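Local coordinates for protein macromomycin (Streptomyces macromomyceticus, PDB 2MCM) that carries, without a covalent bond, the cytotoxic and mutagenic chromophore of the antibiotic auromomycin, which intercalates weakly into DNA and breaks its strands, at residues 29-34 against 60-65. Sequence-based numbering, arbitrary orientation.
Sequences TVYHVG and GKITAQ
Tyr-31 lies over Ile-62 and Val-33 over Ala-64 where strand 30-40, at 29-34, faces strand 62-68, at 60-65, from a different sheet, the two running the same way with the CA atoms of Val-33 and Ala-64 8.0 Å apart. The backbones are too far apart to pair, and apolar side chains alone bridge the gap. On the Ile-62 side the work is done by the delta methyl: CD1 of Ile-62 lies 3.7 Å from CD1 and 3.8 Å from CB of Tyr-31, so it nestles against CB and the ring carbon CD1 beside CG, meeting the ring obliquely. The isoleucine reaches that far because CG1 stands anti to the carbonyl carbon (chi1 -78°) and CD1 then continues in an extended chain (chi2 176°). Further along, the methyls CG2 of Val-33 and CB of Ala-64 approach more loosely, at 4.5 Å. The polar end of Tyr-31 is held elsewhere: its OH is hydrogen-bonded to OE1 of Glu-103 and to the backbone N of Thr-26, which ties down the far end of the ring. Leu-97 touches Tyr-31, Val-33 and Ile-62 alike, and Leu-25 packs on Tyr-31 and Ile-62. The contact is part of the hydrophobic interior, where two antiparallel sheets pack face to face in the immunoglobulin-like beta sandwich of the neocarzinostatin family.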
loop_
_atom_site.group_PDB
_atom_site.type_symbol
_atom_site.label_atom_id
_atom_site.label_comp_id
_atom_site.label_asym_id
_atom_site.label_seq_id
_atom_site.Cartn_x
_atom_site.Cartn_y
_atom_site.Cartn_z
ATOM N N THR A 29 6.959 4.835 15.080
ATOM C CA THR A 29 6.237 5.650 14.114
ATOM C C THR A 29 5.085 4.778 13.509
ATOM O O THR A 29 5.324 3.601 13.322
ATOM C CB THR A 29 7.237 6.051 12.946
ATOM O OG1 THR A 29 8.204 6.902 13.624
ATOM C CG2 THR A 29 6.514 6.767 11.821
ATOM N N VAL A 30 4.004 5.459 13.246
ATOM C CA VAL A 30 2.848 4.818 12.634
ATOM C C VAL A 30 3.014 4.876 11.125
ATOM O O VAL A 30 3.226 5.993 10.596
ATOM C CB VAL A 30 1.532 5.553 13.039
ATOM C CG1 VAL A 30 0.349 4.900 12.300
ATOM C CG2 VAL A 30 1.335 5.545 14.553
ATOM N N TYR A 31 2.918 3.739 10.446
ATOM C CA TYR A 31 2.946 3.673 8.995
ATOM C C TYR A 31 1.585 3.261 8.457
ATOM O O TYR A 31 0.922 2.353 9.067
ATOM C CB TYR A 31 4.023 2.657 8.549
ATOM C CG TYR A 31 5.420 3.152 8.903
ATOM C CD1 TYR A 31 5.972 2.951 10.141
ATOM C CD2 TYR A 31 6.106 3.926 7.940
ATOM C CE1 TYR A 31 7.252 3.428 10.527
ATOM C CE2 TYR A 31 7.400 4.357 8.260
ATOM C CZ TYR A 31 7.905 4.154 9.501
ATOM O OH TYR A 31 9.164 4.619 9.888
ATOM N N HIS A 32 1.092 3.869 7.437
ATOM C CA HIS A 32 -0.161 3.572 6.755
ATOM C C HIS A 32 0.146 2.562 5.673
ATOM O O HIS A 32 0.922 2.841 4.747
ATOM C CB HIS A 32 -0.765 4.843 6.093
ATOM C CG HIS A 32 -0.782 5.989 7.071
ATOM N ND1 HIS A 32 -1.504 5.942 8.245
ATOM C CD2 HIS A 32 -0.128 7.169 7.067
ATOM C CE1 HIS A 32 -1.268 7.093 8.939
ATOM N NE2 HIS A 32 -0.471 7.877 8.202
ATOM N N VAL A 33 -0.408 1.367 5.755
ATOM C CA VAL A 33 -0.217 0.248 4.800
ATOM C C VAL A 33 -1.306 0.240 3.806
ATOM O O VAL A 33 -2.553 0.371 4.213
ATOM C CB VAL A 33 -0.186 -1.069 5.617
ATOM C CG1 VAL A 33 0.023 -2.238 4.639
ATOM C CG2 VAL A 33 0.909 -1.074 6.668
ATOM N N GLY A 34 -1.116 0.211 2.495
ATOM C CA GLY A 34 -2.279 0.242 1.587
ATOM C C GLY A 34 -1.917 -0.115 0.159
ATOM O O GLY A 34 -0.723 -0.267 -0.186
ATOM N N GLY A 60 12.444 -1.902 14.197
ATOM C CA GLY A 60 12.195 -1.157 12.960
ATOM C C GLY A 60 11.486 -1.997 11.907
ATOM O O GLY A 60 11.601 -1.719 10.711
ATOM N N LYS A 61 10.695 -2.955 12.326
ATOM C CA LYS A 61 9.955 -3.787 11.397
ATOM C C LYS A 61 8.431 -3.675 11.582
ATOM O O LYS A 61 7.871 -3.325 12.613
ATOM C CB LYS A 61 10.254 -5.287 11.772
ATOM C CG LYS A 61 11.682 -5.625 11.463
ATOM C CD LYS A 61 11.989 -7.128 11.554
ATOM C CE LYS A 61 12.371 -7.419 13.001
ATOM N NZ LYS A 61 11.182 -8.029 13.725
ATOM N N ILE A 62 7.803 -4.038 10.486
ATOM C CA ILE A 62 6.360 -4.190 10.418
ATOM C C ILE A 62 6.110 -5.422 9.526
ATOM O O ILE A 62 6.740 -5.583 8.458
ATOM C CB ILE A 62 5.603 -2.985 9.778
ATOM C CG1 ILE A 62 5.510 -1.858 10.836
ATOM C CG2 ILE A 62 4.213 -3.475 9.243
ATOM C CD1 ILE A 62 4.851 -0.589 10.244
ATOM N N THR A 63 5.161 -6.264 9.991
ATOM C CA THR A 63 4.752 -7.406 9.115
ATOM C C THR A 63 3.208 -7.294 9.159
ATOM O O THR A 63 2.720 -7.387 10.319
ATOM C CB THR A 63 5.187 -8.822 9.559
ATOM O OG1 THR A 63 6.625 -8.836 9.541
ATOM C CG2 THR A 63 4.677 -9.874 8.514
ATOM N N ALA A 64 2.585 -7.071 8.039
ATOM C CA ALA A 64 1.137 -6.918 8.019
ATOM C C ALA A 64 0.485 -7.617 6.847
ATOM O O ALA A 64 1.029 -7.731 5.754
ATOM C CB ALA A 64 0.810 -5.403 7.878
ATOM N N GLN A 65 -0.755 -8.024 7.092
ATOM C CA GLN A 65 -1.589 -8.635 6.047
ATOM C C GLN A 65 -2.378 -7.532 5.396
ATOM O O GLN A 65 -2.948 -6.671 6.137
ATOM C CB GLN A 65 -2.540 -9.723 6.639
ATOM C CG GLN A 65 -1.727 -10.920 7.112
ATOM C CD GLN A 65 -2.660 -12.113 7.360
ATOM O OE1 GLN A 65 -3.897 -12.094 7.261
ATOM N NE2 GLN A 65 -1.976 -13.183 7.727
#